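Local coordinates for leucine-rich repeat protein (Bacteroides thetaiotaomicron, PDB 4ECN), which is of unknown function but, as an extracellular protein joining two transthyretin-like domains to a long leucine-rich repeat array, probably binds other proteins, at residues K45-H50 with G89-D94; L349-F354 with L450-F455; Q396-S401 with K415-D420. All blocks are in the same frame, centred on the assembly; numbering follows the deposited sequence.

Contact 1: residues K45-H50 with G89-D94; sequences KVVMTH and GYYLYD
K45 and Y91 are bound backbone to backbone in both directions, K45 N to Y91 O at 3.0 Å and Y91 N back to K45 O, the mark of an antiparallel hydrogen-bonded pair. The next such pair, V47 with G89, is joined by V47 N to G89 O at 2.8 Å. Between them V46 and Y90 form a non-hydrogen-bonded pair, their CA atoms 4.3 Å apart. V46 and Y90 point to the face of the sheet that is buried in the domain, where V46 CG2 rests on Y90 CB at 4.1 Å while the tyrosine ring leads away from V46.

The opposite face, carrying K45, V47 and Y91, is only partly screened from solvent, yet most of the side-chain contact between the two segments is made there. V47 CG2 approaches Y91 CE1 at 3.9 Å, oblique to the ring. K45 sends CG anti to its own nitrogen (chi1 -174°) and then bends at chi3, which brings CE to 3.9 Å from Y91 CD1 and sets NZ 3.3 Å from Y93 OH. K45 CB meanwhile meets the edge of the Y93 ring, near its plane. With a serine in place of Y91 the ring is gone, and V47 CG2 and the lysine methylenes would probably lose the surface they lean on, leaving the K45 chain freer to swing.

Strand 43-49 runs between strands 54-63 and 83-93, and V47 touches S56 on the former. Beyond 83-93 the sheet continues through strand 99-104, to which Y90 and L92 are hydrogen-bonded by their backbones, all within a DUF4458 domain of the transthyretin clan; the ring of Y91 also meets W210, on a strand of the second such sheet.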
loop_
_atom_site.group_PDB
_atom_site.type_symbol
_atom_site.label_atom_id
_atom_site.label_comp_id
_atom_site.label_asym_id
_atom_site.label_seq_id
_atom_site.Cartn_x
_atom_site.Cartn_y
_atom_site.Cartn_z
ATOM N N LYS A 45 56.171 7.186 1.044
ATOM C CA LYS A 45 55.801 8.168 0.032
ATOM C C LYS A 45 54.284 8.205 0.017
ATOM O O LYS A 45 53.627 7.307 -0.509
ATOM C CB LYS A 45 56.432 7.862 -1.352
ATOM C CG LYS A 45 56.192 8.953 -2.424
ATOM C CD LYS A 45 57.073 8.785 -3.685
ATOM C CE LYS A 45 56.709 7.608 -4.566
ATOM N NZ LYS A 45 57.798 7.259 -5.521
ATOM N N VAL A 46 53.735 9.196 0.683
ATOM C CA VAL A 46 52.297 9.329 0.778
ATOM C C VAL A 46 51.819 10.174 -0.421
ATOM O O VAL A 46 52.242 11.322 -0.614
ATOM C CB VAL A 46 51.859 9.905 2.152
ATOM C CG1 VAL A 46 50.346 9.993 2.252
ATOM C CG2 VAL A 46 52.413 9.066 3.303
ATOM N N VAL A 47 50.959 9.562 -1.237
ATOM C CA VAL A 47 50.355 10.178 -2.415
ATOM C C VAL A 47 49.062 10.887 -1.955
ATOM O O VAL A 47 48.194 10.259 -1.343
ATOM C CB VAL A 47 50.114 9.121 -3.533
ATOM C CG1 VAL A 47 49.391 9.724 -4.736
ATOM C CG2 VAL A 47 51.424 8.478 -3.967
HETATM N N MSE A 48 48.957 12.193 -2.230
HETATM C CA MSE A 48 47.801 13.010 -1.841
HETATM C C MSE A 48 47.249 13.840 -2.980
HETATM O O MSE A 48 47.943 14.062 -3.974
HETATM C CB MSE A 48 48.186 13.980 -0.719
HETATM C CG MSE A 48 48.377 13.347 0.635
HETATM SE SE MSE A 48 49.388 14.571 1.757
HETATM C CE MSE A 48 51.198 14.323 0.927
ATOM N N THR A 49 46.024 14.370 -2.795
ATOM C CA THR A 49 45.354 15.266 -3.741
ATOM C C THR A 49 44.731 16.447 -2.976
ATOM O O THR A 49 43.972 16.237 -2.028
ATOM C CB THR A 49 44.300 14.521 -4.580
ATOM O OG1 THR A 49 43.380 13.869 -3.708
ATOM C CG2 THR A 49 44.906 13.516 -5.549
ATOM N N HIS A 50 45.081 17.681 -3.379
ATOM C CA HIS A 50 44.564 18.923 -2.790
ATOM C C HIS A 50 44.097 19.844 -3.917
ATOM O O HIS A 50 44.918 20.531 -4.545
ATOM C CB HIS A 50 45.617 19.611 -1.883
ATOM C CG HIS A 50 45.212 20.954 -1.325
ATOM N ND1 HIS A 50 44.129 21.094 -0.459
ATOM C CD2 HIS A 50 45.814 22.162 -1.460
ATOM C CE1 HIS A 50 44.081 22.379 -0.143
ATOM N NE2 HIS A 50 45.078 23.060 -0.711
ATOM N N GLY A 89 47.070 6.802 -1.634
ATOM C CA GLY A 89 47.777 5.610 -1.196
ATOM C C GLY A 89 49.174 5.957 -0.745
ATOM O O GLY A 89 49.562 7.130 -0.770
ATOM N N TYR A 90 49.934 4.943 -0.325
ATOM C CA TYR A 90 51.293 5.144 0.156
ATOM C C TYR A 90 52.172 3.927 -0.115
ATOM O O TYR A 90 51.677 2.805 -0.232
ATOM C CB TYR A 90 51.302 5.469 1.668
ATOM C CG TYR A 90 50.757 4.378 2.570
ATOM C CD1 TYR A 90 51.585 3.368 3.062
ATOM C CD2 TYR A 90 49.430 4.397 2.995
ATOM C CE1 TYR A 90 51.088 2.372 3.904
ATOM C CE2 TYR A 90 48.922 3.400 3.827
ATOM C CZ TYR A 90 49.756 2.397 4.288
ATOM O OH TYR A 90 49.253 1.431 5.121
ATOM N N TYR A 91 53.490 4.160 -0.183
ATOM C CA TYR A 91 54.481 3.109 -0.385
ATOM C C TYR A 91 55.457 3.128 0.771
ATOM O O TYR A 91 55.855 4.209 1.199
ATOM C CB TYR A 91 55.243 3.248 -1.739
ATOM C CG TYR A 91 54.413 3.555 -2.976
ATOM C CD1 TYR A 91 54.146 4.871 -3.353
ATOM C CD2 TYR A 91 53.992 2.538 -3.829
ATOM C CE1 TYR A 91 53.410 5.165 -4.505
ATOM C CE2 TYR A 91 53.264 2.820 -4.992
ATOM C CZ TYR A 91 52.981 4.137 -5.328
ATOM O OH TYR A 91 52.250 4.449 -6.454
ATOM N N LEU A 92 55.839 1.955 1.282
ATOM C CA LEU A 92 56.853 1.842 2.330
ATOM C C LEU A 92 58.159 1.357 1.665
ATOM O O LEU A 92 58.093 0.653 0.657
ATOM C CB LEU A 92 56.386 0.931 3.480
ATOM C CG LEU A 92 55.208 1.473 4.293
ATOM C CD1 LEU A 92 54.581 0.410 5.122
ATOM C CD2 LEU A 92 55.614 2.630 5.169
ATOM N N TYR A 93 59.330 1.793 2.166
ATOM C CA TYR A 93 60.627 1.455 1.564
ATOM C C TYR A 93 61.654 0.988 2.610
ATOM O O TYR A 93 61.784 1.629 3.651
ATOM C CB TYR A 93 61.191 2.681 0.816
ATOM C CG TYR A 93 60.329 3.197 -0.321
ATOM C CD1 TYR A 93 59.361 4.176 -0.102
ATOM C CD2 TYR A 93 60.530 2.760 -1.627
ATOM C CE1 TYR A 93 58.587 4.678 -1.150
ATOM C CE2 TYR A 93 59.767 3.256 -2.683
ATOM C CZ TYR A 93 58.793 4.211 -2.441
ATOM O OH TYR A 93 58.054 4.697 -3.496
ATOM N N ASP A 94 62.424 -0.087 2.309
ATOM C CA ASP A 94 63.467 -0.641 3.199
ATOM C C ASP A 94 64.783 0.196 3.128
ATOM O O ASP A 94 64.791 1.299 2.567
ATOM C CB ASP A 94 63.759 -2.123 2.837
ATOM C CG ASP A 94 64.540 -2.352 1.547
ATOM O OD1 ASP A 94 64.307 -1.608 0.563
ATOM O OD2 ASP A 94 65.379 -3.279 1.521
#

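Contact 2: residues L349-F354 with L450-F455; sequences LKVLSF and LQIIYF
F354 N donates to Y454 O at 2.7 Å. Two further bonds place the strands in parallel register: L352 N to I452 O and Y454 N to L352 O, both 3.0 Å. At the start K350 O accepts Q451 N at 2.8 Å and, weakly, I452 N. The side chain of K350 crosses that of Q451, whose amide nitrogen NE2 is tied to D374.

One face of the pair is hydrophobic core. L352 CB meets L450 CD1 at 3.7 Å, and L352 CD2 lies beside I453 CD1, both side chains pointing the same way. Next along, the rings of F354 and F455 are nearly parallel (16°) but slid apart, their centroids 5.3 Å from each other. This matches the LxxLxL pattern of leucine-rich repeats, in which the hydrophobic positions fill the inside of the solenoid. The other face carries V351 beside I452 and S353 against Y454 CB.

Strand 325-329 adjoins 351-353, and strand 495-499 follows 452-456. On the V351 face, F366 and M375 from the long intervening segment meet Y454 and I452.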
loop_
_atom_site.group_PDB
_atom_site.type_symbol
_atom_site.label_atom_id
_atom_site.label_comp_id
_atom_site.label_asym_id
_atom_site.label_seq_id
_atom_site.Cartn_x
_atom_site.Cartn_y
_atom_site.Cartn_z
ATOM N N LEU A 349 8.608 4.364 -19.406
ATOM C CA LEU A 349 7.943 4.189 -18.117
ATOM C C LEU A 349 6.424 4.122 -18.325
ATOM O O LEU A 349 5.852 5.000 -18.969
ATOM C CB LEU A 349 8.355 5.372 -17.206
ATOM C CG LEU A 349 8.346 5.258 -15.685
ATOM C CD1 LEU A 349 8.905 3.960 -15.205
ATOM C CD2 LEU A 349 9.145 6.397 -15.080
ATOM N N LYS A 350 5.801 3.034 -17.850
ATOM C CA LYS A 350 4.377 2.781 -18.009
ATOM C C LYS A 350 3.641 2.789 -16.657
ATOM O O LYS A 350 2.450 3.102 -16.614
ATOM C CB LYS A 350 4.150 1.456 -18.739
ATOM C CG LYS A 350 4.407 1.589 -20.234
ATOM C CD LYS A 350 3.799 0.439 -21.022
ATOM C CE LYS A 350 3.599 0.749 -22.492
ATOM N NZ LYS A 350 2.547 1.792 -22.707
ATOM N N VAL A 351 4.341 2.464 -15.564
ATOM C CA VAL A 351 3.777 2.482 -14.208
ATOM C C VAL A 351 4.819 3.172 -13.306
ATOM O O VAL A 351 5.996 2.888 -13.399
ATOM C CB VAL A 351 3.317 1.088 -13.688
ATOM C CG1 VAL A 351 2.094 0.599 -14.456
ATOM C CG2 VAL A 351 4.432 0.041 -13.735
ATOM N N LEU A 352 4.395 4.172 -12.548
ATOM C CA LEU A 352 5.252 4.990 -11.688
ATOM C C LEU A 352 4.555 5.212 -10.375
ATOM O O LEU A 352 3.405 5.644 -10.353
ATOM C CB LEU A 352 5.591 6.324 -12.378
ATOM C CG LEU A 352 6.389 7.344 -11.582
ATOM C CD1 LEU A 352 7.750 6.792 -11.170
ATOM C CD2 LEU A 352 6.547 8.618 -12.375
ATOM N N SER A 353 5.249 4.912 -9.280
ATOM C CA SER A 353 4.668 4.930 -7.954
ATOM C C SER A 353 5.663 5.474 -6.874
ATOM O O SER A 353 6.775 4.961 -6.733
ATOM C CB SER A 353 4.242 3.507 -7.634
ATOM O OG SER A 353 3.710 3.402 -6.332
ATOM N N PHE A 354 5.248 6.525 -6.132
ATOM C CA PHE A 354 6.016 7.193 -5.066
ATOM C C PHE A 354 5.455 6.888 -3.669
ATOM O O PHE A 354 6.063 7.223 -2.643
ATOM C CB PHE A 354 6.006 8.710 -5.296
ATOM C CG PHE A 354 6.594 9.116 -6.623
ATOM C CD1 PHE A 354 7.977 9.142 -6.815
ATOM C CD2 PHE A 354 5.775 9.491 -7.678
ATOM C CE1 PHE A 354 8.524 9.524 -8.042
ATOM C CE2 PHE A 354 6.324 9.909 -8.899
ATOM C CZ PHE A 354 7.695 9.918 -9.073
ATOM N N LEU A 450 3.118 6.518 -19.901
ATOM C CA LEU A 450 2.661 6.343 -18.520
ATOM C C LEU A 450 1.167 6.068 -18.494
ATOM O O LEU A 450 0.394 6.804 -19.106
ATOM C CB LEU A 450 3.011 7.581 -17.678
ATOM C CG LEU A 450 3.271 7.387 -16.180
ATOM C CD1 LEU A 450 4.498 6.536 -15.930
ATOM C CD2 LEU A 450 3.500 8.722 -15.499
ATOM N N GLN A 451 0.799 4.943 -17.844
ATOM C CA GLN A 451 -0.558 4.400 -17.692
ATOM C C GLN A 451 -1.123 4.620 -16.292
ATOM O O GLN A 451 -2.323 4.886 -16.146
ATOM C CB GLN A 451 -0.556 2.891 -17.983
ATOM C CG GLN A 451 -0.068 2.514 -19.366
ATOM C CD GLN A 451 0.182 1.043 -19.532
ATOM O OE1 GLN A 451 0.681 0.353 -18.628
ATOM N NE2 GLN A 451 -0.093 0.551 -20.731
ATOM N N ILE A 452 -0.271 4.441 -15.263
ATOM C CA ILE A 452 -0.660 4.556 -13.859
ATOM C C ILE A 452 0.410 5.336 -13.074
ATOM O O ILE A 452 1.592 5.020 -13.197
ATOM C CB ILE A 452 -0.864 3.124 -13.269
ATOM C CG1 ILE A 452 -1.928 2.317 -14.034
ATOM C CG2 ILE A 452 -1.213 3.175 -11.803
ATOM C CD1 ILE A 452 -1.813 0.876 -13.820
ATOM N N ILE A 453 -0.010 6.346 -12.270
ATOM C CA ILE A 453 0.873 7.150 -11.413
ATOM C C ILE A 453 0.252 7.171 -9.987
ATOM O O ILE A 453 -0.927 7.478 -9.827
ATOM C CB ILE A 453 1.202 8.571 -11.969
ATOM C CG1 ILE A 453 2.376 9.208 -11.217
ATOM C CG2 ILE A 453 0.000 9.509 -12.050
ATOM C CD1 ILE A 453 3.110 10.265 -11.992
ATOM N N TYR A 454 1.048 6.769 -8.979
ATOM C CA TYR A 454 0.633 6.710 -7.581
ATOM C C TYR A 454 1.533 7.580 -6.700
ATOM O O TYR A 454 2.761 7.458 -6.723
ATOM C CB TYR A 454 0.649 5.253 -7.058
ATOM C CG TYR A 454 -0.617 4.428 -7.236
ATOM C CD1 TYR A 454 -1.161 4.210 -8.495
ATOM C CD2 TYR A 454 -1.161 3.717 -6.172
ATOM C CE1 TYR A 454 -2.291 3.409 -8.671
ATOM C CE2 TYR A 454 -2.290 2.909 -6.337
ATOM C CZ TYR A 454 -2.837 2.739 -7.595
ATOM O OH TYR A 454 -3.964 1.964 -7.767
ATOM N N PHE A 455 0.891 8.503 -5.967
ATOM C CA PHE A 455 1.449 9.389 -4.945
ATOM C C PHE A 455 0.715 9.162 -3.688
ATOM O O PHE A 455 -0.516 9.200 -3.710
ATOM C CB PHE A 455 1.344 10.862 -5.322
ATOM C CG PHE A 455 1.853 11.299 -6.662
ATOM C CD1 PHE A 455 3.168 11.717 -6.817
ATOM C CD2 PHE A 455 0.987 11.423 -7.740
ATOM C CE1 PHE A 455 3.626 12.183 -8.046
ATOM C CE2 PHE A 455 1.439 11.897 -8.963
ATOM C CZ PHE A 455 2.760 12.265 -9.112
#

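Contact 3: residues Q396-S401 with K415-D420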
loop_
_atom_site.group_PDB
_atom_site.type_symbol
_atom_site.label_atom_id
_atom_site.label_comp_id
_atom_site.label_asym_id
_atom_site.label_seq_id
_atom_site.Cartn_x
_atom_site.Cartn_y
_atom_site.Cartn_z
ATOM N N GLN A 396 -22.310 -8.329 4.757
ATOM C CA GLN A 396 -23.436 -7.754 5.518
ATOM C C GLN A 396 -23.982 -8.702 6.574
ATOM O O GLN A 396 -24.594 -8.233 7.541
ATOM C CB GLN A 396 -24.589 -7.322 4.605
ATOM C CG GLN A 396 -24.288 -6.036 3.858
ATOM C CD GLN A 396 -23.804 -4.937 4.761
ATOM O OE1 GLN A 396 -24.485 -4.492 5.691
ATOM N NE2 GLN A 396 -22.609 -4.480 4.494
ATOM N N ARG A 397 -23.695 -10.014 6.438
ATOM C CA ARG A 397 -24.101 -11.023 7.423
ATOM C C ARG A 397 -23.250 -10.923 8.727
ATOM O O ARG A 397 -23.616 -11.565 9.698
ATOM C CB ARG A 397 -24.041 -12.431 6.839
ATOM C CG ARG A 397 -25.046 -12.615 5.689
ATOM C CD ARG A 397 -24.853 -13.927 4.962
ATOM N NE ARG A 397 -23.489 -14.071 4.447
ATOM C CZ ARG A 397 -22.999 -15.184 3.915
ATOM N NH1 ARG A 397 -23.763 -16.266 3.796
ATOM N NH2 ARG A 397 -21.738 -15.231 3.509
ATOM N N LEU A 398 -22.218 -10.041 8.789
ATOM C CA LEU A 398 -21.417 -9.781 9.999
ATOM C C LEU A 398 -22.182 -8.851 10.973
ATOM O O LEU A 398 -21.665 -8.541 12.051
ATOM C CB LEU A 398 -20.037 -9.154 9.655
ATOM C CG LEU A 398 -19.030 -9.984 8.849
ATOM C CD1 LEU A 398 -17.983 -9.105 8.236
ATOM C CD2 LEU A 398 -18.403 -11.065 9.694
ATOM N N ASN A 399 -23.390 -8.374 10.560
ATOM C CA ASN A 399 -24.303 -7.529 11.342
ATOM C C ASN A 399 -25.359 -8.416 12.062
ATOM O O ASN A 399 -26.155 -7.923 12.874
ATOM C CB ASN A 399 -24.976 -6.475 10.443
ATOM C CG ASN A 399 -24.032 -5.519 9.714
ATOM O OD1 ASN A 399 -24.289 -5.138 8.577
ATOM N ND2 ASN A 399 -22.928 -5.090 10.328
ATOM N N LEU A 400 -25.349 -9.733 11.755
ATOM C CA LEU A 400 -26.204 -10.720 12.399
ATOM C C LEU A 400 -25.588 -11.118 13.698
ATOM O O LEU A 400 -24.382 -10.918 13.895
ATOM C CB LEU A 400 -26.392 -11.952 11.502
ATOM C CG LEU A 400 -27.142 -11.786 10.172
ATOM C CD1 LEU A 400 -26.910 -12.978 9.284
ATOM C CD2 LEU A 400 -28.624 -11.661 10.397
ATOM N N SER A 401 -26.383 -11.720 14.582
ATOM C CA SER A 401 -25.906 -12.232 15.868
ATOM C C SER A 401 -24.956 -13.386 15.663
ATOM O O SER A 401 -25.031 -14.058 14.619
ATOM C CB SER A 401 -27.077 -12.696 16.724
ATOM O OG SER A 401 -27.760 -13.799 16.146
ATOM N N LYS A 415 -23.284 -19.805 1.408
ATOM C CA LYS A 415 -21.850 -19.496 1.370
ATOM C C LYS A 415 -21.359 -19.036 2.762
ATOM O O LYS A 415 -22.114 -18.362 3.470
ATOM C CB LYS A 415 -21.506 -18.444 0.294
ATOM C CG LYS A 415 -22.063 -17.040 0.512
ATOM C CD LYS A 415 -21.276 -16.004 -0.298
ATOM C CE LYS A 415 -21.603 -14.582 0.110
ATOM N NZ LYS A 415 -20.672 -13.595 -0.497
ATOM N N PRO A 416 -20.124 -19.411 3.190
ATOM C CA PRO A 416 -19.660 -19.013 4.536
ATOM C C PRO A 416 -19.487 -17.504 4.681
ATOM O O PRO A 416 -19.259 -16.795 3.689
ATOM C CB PRO A 416 -18.308 -19.723 4.676
ATOM C CG PRO A 416 -17.864 -19.978 3.296
ATOM C CD PRO A 416 -19.112 -20.232 2.498
ATOM N N ILE A 417 -19.593 -17.016 5.926
ATOM C CA ILE A 417 -19.483 -15.590 6.209
ATOM C C ILE A 417 -17.986 -15.255 6.328
ATOM O O ILE A 417 -17.259 -15.867 7.119
ATOM C CB ILE A 417 -20.319 -15.183 7.447
ATOM C CG1 ILE A 417 -21.785 -15.637 7.261
ATOM C CG2 ILE A 417 -20.237 -13.671 7.665
ATOM C CD1 ILE A 417 -22.646 -15.562 8.395
ATOM N N LYS A 418 -17.549 -14.299 5.477
ATOM C CA LYS A 418 -16.184 -13.796 5.329
ATOM C C LYS A 418 -15.827 -12.814 6.445
ATOM O O LYS A 418 -16.340 -11.689 6.416
ATOM C CB LYS A 418 -16.038 -13.091 3.959
ATOM C CG LYS A 418 -16.317 -13.951 2.733
ATOM C CD LYS A 418 -17.012 -13.133 1.630
ATOM C CE LYS A 418 -17.307 -13.935 0.374
ATOM N NZ LYS A 418 -18.163 -15.136 0.621
ATOM N N LYS A 419 -14.917 -13.198 7.393
ATOM C CA LYS A 419 -14.479 -12.335 8.519
ATOM C C LYS A 419 -14.063 -10.925 8.029
ATOM O O LYS A 419 -13.600 -10.778 6.888
ATOM C CB LYS A 419 -13.319 -12.957 9.345
ATOM C CG LYS A 419 -12.015 -13.190 8.586
ATOM C CD LYS A 419 -10.866 -13.616 9.494
ATOM C CE LYS A 419 -9.625 -13.963 8.690
ATOM N NZ LYS A 419 -8.507 -14.453 9.546
ATOM N N ASP A 420 -14.256 -9.896 8.882
ATOM C CA ASP A 420 -13.885 -8.546 8.483
ATOM C C ASP A 420 -12.351 -8.422 8.522
ATOM O O ASP A 420 -11.713 -8.425 9.589
ATOM C CB ASP A 420 -14.572 -7.463 9.326
ATOM C CG ASP A 420 -14.296 -6.050 8.850
ATOM O OD1 ASP A 420 -13.843 -5.889 7.695
ATOM O OD2 ASP A 420 -14.575 -5.108 9.606
#
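R397 lays one face of its guanidinium over I417, whose CG1 stands 3.5 Å above the plane and over its centre. The same isoleucine reaches back along the arginine, I417 CD1 meeting R397 CB at 3.8 Å, so the isoleucine touches the arginine both at its base and at its guanidinium. A bend at chi3 (-56°) turns the guanidinium toward the carbonyl of K415, which comes up at its edge. NH1 of R397 donates to K415 O at 2.7 Å with an angle of 147° at the hydrogen, the acceptor tilted 18° out of the guanidinium plane; NH2 adds a weak bond to the same oxygen. The carbonyl of K415 and the salt bridge of R397 NH2 to D395 together probably hold the group's rotation.

K415 passes obliquely across the arginine, its CE 3.5 Å from R397 NH2. K415 NZ and K418 NZ both lie near R397 NH2, a cluster of like charges, and the carboxylate of D395 would probably offset some of this gathered positive charge. L398 supplies the apolar half. Its CD2 slides past I417 CG2 at 3.8 Å, the two side chains running in opposite directions, and its other branch, CD1, touches K418 O at 3.6 Å and D420 CB at 3.9 Å. The carboxylate of D420 itself is engaged by R422.

Residues 396-399 form a short 3-10 turn, and S401 behind it is the N-cap of helix 402-409, its OG bonded to L404 N. That helix links the two segments and packs its I408 against R397, L400 and I417. Beyond it the segment 396-401 leans on the second repeat sheet: L400 touches T701 and I703 on strand 701-703, and S401 OG binds D759 on strand 757-759.

In the fold
Contact 1 comes first along the chain, in the sheet of an N-terminal transthyretin-like domain; its centre is about 51 Å from that of contact 2 and about 77 Å from that of contact 3, which lies on the opposite side of the chain's centre. Contact 2 joins strands 351-353 and 452-456, neighbours in the first ten-strand repeat sheet although nearly a hundred residues apart in sequence. Contact 3 belongs to the helix-bearing excursion between those two strands, with centres about 36 Å apart and nearest atoms about 20 Å. The repeat array therefore stays continuous across a long insertion, which reaches out to the second, parallel repeat sheet.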